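Local coordinates for putative carbohydrate binding protein (Pseudomonas aeruginosa, PDB 3QEC) that probably binds sulfated carbohydrates such as heparin, and may take part in carbohydrate transport and biofilm formation, at residues I39-N44 with D94-F99; Y109-E114 with Q144-T149. One frame throughout, in Å; residues are numbered along the deposited sequence.

In the fold
After helix 12-16, strand 24-33 is the first strand, and strand 39-41 runs back antiparallel to it. The chain then crosses to the other sheet as strand 46-51, passes through helix 54-63 and strand 89-92, and reaches the turn at 94-97, where interaction 1 closes this long excursion. Strand 98-104, also paired with strand 24-33, leads into strand 107-120, on which interaction 2 opens. It closes the loop that contains the hairpin 107-120/125-138, when strand 146-148 comes back parallel to strand 24-33. The two loops are in series, neither nested nor crossed. Phe99 joins them, its ring lying against Ile111 and Leu148 between the sheets.

Interaction 1: I39-N44 with D94-F99; sequences IQKGTN and DQNGRF
Backbone atoms of Gly42, Thr43 and Asn44 meet the type I turn Asp94-Gly97. Asn44 N gives a weak hydrogen bond, 3.4 Å long, to Asp94 O, which Thr43 CA also approaches through a CA-H...O contact. A second such contact runs from Gly97 CA to Gly42 O at 3.3 Å. Glycine suits position 97, with its positive phi of 76° and Lys41 CB close by. Gly42 and Gly97 both make backbone hydrogen bonds with Leu30, so the end of strand 39-41 and the turn leading into strand 98-104 meet beside strand 24-33.

Side-chain packing is slight. Thr43 CG2 lies 3.3 Å from Gln95 O, while extended Lys41 lays CD 3.6 Å from Asn96 O.

Within 94-99, Asp94 holds CG between its backbone N and carbonyl carbon (chi1 61°), which brings OD1 to Asn96 N at 2.8 Å, an Asx turn, and to Arg98 N, the two on opposite carboxylate faces. Asp94 OD2 forms a salt bridge with Arg98 NH1 at 2.7 Å. The chemistry implies a turn held by its backbone bonds, Gly97 N to Asp94 O and Asp94 N to Arg98 O, and by the Asp94 carboxylate; the loop after strand 39-41 rests against it through weaker contacts.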
loop_
_atom_site.group_PDB
_atom_site.type_symbol
_atom_site.label_atom_id
_atom_site.label_comp_id
_atom_site.label_asym_id
_atom_site.label_seq_id
_atom_site.Cartn_x
_atom_site.Cartn_y
_atom_site.Cartn_z
ATOM N N ILE A 39 16.779 8.880 -5.273
ATOM C CA ILE A 39 15.549 8.742 -4.482
ATOM C C ILE A 39 14.407 9.480 -5.192
ATOM O O ILE A 39 14.603 10.580 -5.705
ATOM C CB ILE A 39 15.786 9.245 -3.030
ATOM C CG1 ILE A 39 16.722 8.249 -2.277
ATOM C CG2 ILE A 39 14.460 9.502 -2.260
ATOM C CD1 ILE A 39 17.073 8.563 -0.780
ATOM N N GLN A 40 13.232 8.857 -5.256
ATOM C CA GLN A 40 12.058 9.459 -5.880
ATOM C C GLN A 40 10.904 9.492 -4.871
ATOM O O GLN A 40 10.374 8.444 -4.517
ATOM C CB GLN A 40 11.675 8.697 -7.166
ATOM C CG GLN A 40 10.406 9.216 -7.858
ATOM C CD GLN A 40 10.548 10.601 -8.447
ATOM O OE1 GLN A 40 11.489 10.899 -9.192
ATOM N NE2 GLN A 40 9.597 11.469 -8.136
ATOM N N LYS A 41 10.545 10.688 -4.390
ATOM C CA LYS A 41 9.440 10.891 -3.441
ATOM C C LYS A 41 8.099 10.712 -4.157
ATOM O O LYS A 41 7.967 11.101 -5.322
ATOM C CB LYS A 41 9.509 12.291 -2.788
ATOM C CG LYS A 41 10.683 12.457 -1.828
ATOM C CD LYS A 41 10.627 13.790 -1.106
ATOM C CE LYS A 41 11.872 14.087 -0.300
ATOM N NZ LYS A 41 11.842 15.467 0.265
ATOM N N GLY A 42 7.130 10.125 -3.465
ATOM C CA GLY A 42 5.794 9.925 -4.012
ATOM C C GLY A 42 4.881 11.077 -3.663
ATOM O O GLY A 42 4.281 11.081 -2.590
ATOM N N THR A 43 4.794 12.076 -4.554
ATOM C CA THR A 43 3.994 13.274 -4.334
ATOM C C THR A 43 2.603 13.121 -4.957
ATOM O O THR A 43 2.484 12.539 -6.033
ATOM C CB THR A 43 4.728 14.506 -4.873
ATOM O OG1 THR A 43 4.822 14.418 -6.296
ATOM C CG2 THR A 43 6.117 14.672 -4.263
ATOM N N ASN A 44 1.552 13.632 -4.267
ATOM C CA ASN A 44 0.142 13.589 -4.685
ATOM C C ASN A 44 -0.268 12.156 -5.145
ATOM O O ASN A 44 -0.994 11.980 -6.120
ATOM C CB ASN A 44 -0.125 14.652 -5.762
ATOM C CG ASN A 44 -1.577 14.975 -6.012
ATOM O OD1 ASN A 44 -2.027 14.994 -7.163
ATOM N ND2 ASN A 44 -2.337 15.278 -4.955
ATOM N N ASP A 94 1.373 14.561 0.235
ATOM C CA ASP A 94 1.523 15.969 -0.140
ATOM C C ASP A 94 2.716 16.154 -1.107
ATOM O O ASP A 94 3.209 15.187 -1.695
ATOM C CB ASP A 94 1.654 16.884 1.105
ATOM C CG ASP A 94 2.834 16.654 2.043
ATOM O OD1 ASP A 94 3.870 16.124 1.587
ATOM O OD2 ASP A 94 2.733 17.044 3.224
ATOM N N GLN A 95 3.172 17.406 -1.253
ATOM C CA GLN A 95 4.279 17.817 -2.116
ATOM C C GLN A 95 5.651 17.247 -1.634
ATOM O O GLN A 95 6.629 17.311 -2.384
ATOM C CB GLN A 95 4.320 19.365 -2.249
ATOM C CG GLN A 95 4.238 20.188 -0.926
ATOM C CD GLN A 95 2.896 20.215 -0.179
ATOM O OE1 GLN A 95 1.794 20.052 -0.743
ATOM N NE2 GLN A 95 2.965 20.438 1.127
ATOM N N ASN A 96 5.713 16.656 -0.417
ATOM C CA ASN A 96 6.953 16.095 0.129
ATOM C C ASN A 96 6.859 14.593 0.398
ATOM O O ASN A 96 7.739 14.033 1.058
ATOM C CB ASN A 96 7.353 16.830 1.405
ATOM C CG ASN A 96 7.825 18.235 1.148
ATOM O OD1 ASN A 96 7.105 19.198 1.414
ATOM N ND2 ASN A 96 9.045 18.381 0.623
ATOM N N GLY A 97 5.820 13.956 -0.131
ATOM C CA GLY A 97 5.600 12.522 0.025
ATOM C C GLY A 97 5.072 12.095 1.383
ATOM O O GLY A 97 5.083 10.900 1.695
ATOM N N ARG A 98 4.602 13.061 2.199
ATOM C CA ARG A 98 4.075 12.790 3.537
ATOM C C ARG A 98 2.586 12.526 3.463
ATOM O O ARG A 98 1.877 13.241 2.756
ATOM C CB ARG A 98 4.353 13.947 4.529
ATOM C CG ARG A 98 5.771 14.536 4.462
ATOM C CD ARG A 98 6.002 15.621 5.500
ATOM N NE ARG A 98 6.629 16.816 4.925
ATOM C CZ ARG A 98 5.982 17.941 4.618
ATOM N NH1 ARG A 98 4.676 18.046 4.839
ATOM N NH2 ARG A 98 6.638 18.972 4.104
ATOM N N PHE A 99 2.118 11.489 4.187
ATOM C CA PHE A 99 0.707 11.115 4.294
ATOM C C PHE A 99 0.289 11.048 5.768
ATOM O O PHE A 99 1.138 10.871 6.644
ATOM C CB PHE A 99 0.425 9.775 3.592
ATOM C CG PHE A 99 1.196 8.582 4.110
ATOM C CD1 PHE A 99 0.765 7.890 5.243
ATOM C CD2 PHE A 99 2.326 8.116 3.436
ATOM C CE1 PHE A 99 1.477 6.789 5.722
ATOM C CE2 PHE A 99 3.028 7.001 3.904
ATOM C CZ PHE A 99 2.596 6.340 5.041
#

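Interaction 2: Y109-E114 with Q144-T149; sequences YYISSE and QKVLLT
Two beta sheets face each other here, and the contact belongs to the apolar layer between them: strand 107-120 of the antiparallel sheet supplies Ile111 and Ser113, and strand 146-148 of the mixed sheet supplies Val146 and Leu148. Ile111 and Val146 meet end on across the gap between the sheets, with Ile111 CG2 3.8 Å from Val146 CG1. Leu148 spreads its two methyls along the opposing strand, CD1 resting 3.7 Å from Ile111 O and CD2 3.9 Å from Ser113 CB.

This is face-to-face packing of a beta sandwich, for the strand axes stay 8.9 Å apart and their directions differ by 36°, too far for backbone pairing. Alternation along each strand turns Ile111 and Ser113, and likewise Val146 and Leu148, inward. Branched aliphatic residues suit such a layer: Leu148 stretches out from its strand because CG stands opposite the backbone N (chi1 -162°), and its fork spans two positions of the other strand. Ser113 is small enough to offer its CB to that fork, while its hydroxyl forms a hydrogen bond with Lys46 O of the neighbouring strand 46-51. Phe99 and Phe101 of strand 98-104 border Ile111, and Val47 and Leu49 of strand 46-51 also touch it.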
loop_
_atom_site.group_PDB
_atom_site.type_symbol
_atom_site.label_atom_id
_atom_site.label_comp_id
_atom_site.label_asym_id
_atom_site.label_seq_id
_atom_site.Cartn_x
_atom_site.Cartn_y
_atom_site.Cartn_z
ATOM N N TYR A 109 -3.029 -3.893 10.022
ATOM C CA TYR A 109 -3.312 -3.403 8.676
ATOM C C TYR A 109 -2.206 -3.606 7.674
ATOM O O TYR A 109 -1.033 -3.758 8.039
ATOM C CB TYR A 109 -3.554 -1.866 8.736
ATOM C CG TYR A 109 -4.677 -1.420 9.649
ATOM C CD1 TYR A 109 -4.462 -1.237 11.011
ATOM C CD2 TYR A 109 -5.944 -1.139 9.143
ATOM C CE1 TYR A 109 -5.495 -0.841 11.856
ATOM C CE2 TYR A 109 -6.983 -0.735 9.979
ATOM C CZ TYR A 109 -6.756 -0.603 11.336
ATOM O OH TYR A 109 -7.770 -0.214 12.165
ATOM N N TYR A 110 -2.587 -3.531 6.392
ATOM C CA TYR A 110 -1.705 -3.413 5.238
ATOM C C TYR A 110 -1.763 -1.964 4.846
ATOM O O TYR A 110 -2.860 -1.409 4.732
ATOM C CB TYR A 110 -2.102 -4.319 4.043
ATOM C CG TYR A 110 -1.701 -5.768 4.200
ATOM C CD1 TYR A 110 -0.364 -6.136 4.330
ATOM C CD2 TYR A 110 -2.659 -6.778 4.224
ATOM C CE1 TYR A 110 0.003 -7.467 4.522
ATOM C CE2 TYR A 110 -2.304 -8.109 4.444
ATOM C CZ TYR A 110 -0.972 -8.451 4.566
ATOM O OH TYR A 110 -0.626 -9.769 4.749
ATOM N N ILE A 111 -0.607 -1.321 4.723
ATOM C CA ILE A 111 -0.504 0.066 4.249
ATOM C C ILE A 111 0.221 -0.079 2.887
ATOM O O ILE A 111 1.264 -0.736 2.815
ATOM C CB ILE A 111 0.120 1.026 5.296
ATOM C CG1 ILE A 111 -0.016 2.510 4.875
ATOM C CG2 ILE A 111 1.551 0.613 5.736
ATOM C CD1 ILE A 111 0.194 3.504 6.043
ATOM N N SER A 112 -0.428 0.359 1.802
ATOM C CA SER A 112 0.027 0.090 0.442
ATOM C C SER A 112 -0.127 1.273 -0.516
ATOM O O SER A 112 -1.121 2.002 -0.454
ATOM C CB SER A 112 -0.772 -1.093 -0.119
ATOM O OG SER A 112 -0.227 -1.598 -1.328
ATOM N N SER A 113 0.833 1.403 -1.455
ATOM C CA SER A 113 0.851 2.444 -2.487
ATOM C C SER A 113 1.530 1.952 -3.777
ATOM O O SER A 113 2.147 0.880 -3.792
ATOM C CB SER A 113 1.557 3.696 -1.977
ATOM O OG SER A 113 1.234 4.817 -2.786
ATOM N N GLU A 114 1.387 2.733 -4.861
ATOM C CA GLU A 114 2.000 2.476 -6.160
ATOM C C GLU A 114 2.660 3.766 -6.642
ATOM O O GLU A 114 2.001 4.797 -6.787
ATOM C CB GLU A 114 0.977 1.940 -7.174
ATOM C CG GLU A 114 1.541 1.707 -8.569
ATOM C CD GLU A 114 0.786 0.745 -9.471
ATOM O OE1 GLU A 114 -0.177 0.098 -9.004
ATOM O OE2 GLU A 114 1.200 0.599 -10.640
ATOM N N GLN A 144 3.932 4.064 15.853
ATOM C CA GLN A 144 5.129 4.652 15.244
ATOM C C GLN A 144 4.856 5.101 13.796
ATOM O O GLN A 144 3.902 4.620 13.177
ATOM C CB GLN A 144 6.270 3.624 15.243
ATOM C CG GLN A 144 6.816 3.295 16.626
ATOM C CD GLN A 144 7.952 2.315 16.589
ATOM O OE1 GLN A 144 7.960 1.281 17.287
ATOM N NE2 GLN A 144 8.946 2.637 15.799
ATOM N N LYS A 145 5.703 6.000 13.251
ATOM C CA LYS A 145 5.619 6.440 11.857
ATOM C C LYS A 145 5.832 5.253 10.913
ATOM O O LYS A 145 6.500 4.277 11.277
ATOM C CB LYS A 145 6.666 7.520 11.563
ATOM C CG LYS A 145 6.172 8.948 11.774
ATOM C CD LYS A 145 7.220 10.006 11.389
ATOM C CE LYS A 145 7.313 10.305 9.903
ATOM N NZ LYS A 145 8.480 11.176 9.576
ATOM N N VAL A 146 5.270 5.330 9.709
ATOM C CA VAL A 146 5.472 4.300 8.698
ATOM C C VAL A 146 6.390 4.860 7.602
ATOM O O VAL A 146 6.083 5.878 6.983
ATOM C CB VAL A 146 4.144 3.755 8.099
ATOM C CG1 VAL A 146 4.412 2.611 7.115
ATOM C CG2 VAL A 146 3.184 3.313 9.197
ATOM N N LEU A 147 7.509 4.200 7.365
ATOM C CA LEU A 147 8.386 4.572 6.263
ATOM C C LEU A 147 8.012 3.608 5.109
ATOM O O LEU A 147 8.421 2.434 5.094
ATOM C CB LEU A 147 9.867 4.516 6.691
ATOM C CG LEU A 147 10.869 5.161 5.748
ATOM C CD1 LEU A 147 10.812 6.694 5.826
ATOM C CD2 LEU A 147 12.281 4.683 6.047
ATOM N N LEU A 148 7.115 4.079 4.222
ATOM C CA LEU A 148 6.597 3.264 3.126
ATOM C C LEU A 148 7.595 3.265 1.968
ATOM O O LEU A 148 7.469 4.048 1.023
ATOM C CB LEU A 148 5.195 3.764 2.698
ATOM C CG LEU A 148 4.316 2.791 1.881
ATOM C CD1 LEU A 148 4.206 1.416 2.547
ATOM C CD2 LEU A 148 2.949 3.393 1.610
ATOM N N THR A 149 8.617 2.390 2.076
ATOM C CA THR A 149 9.696 2.242 1.101
ATOM C C THR A 149 10.220 0.788 1.043
ATOM O O THR A 149 9.935 -0.014 1.939
ATOM C CB THR A 149 10.834 3.229 1.448
ATOM O OG1 THR A 149 11.634 3.438 0.291
ATOM C CG2 THR A 149 11.707 2.775 2.632
#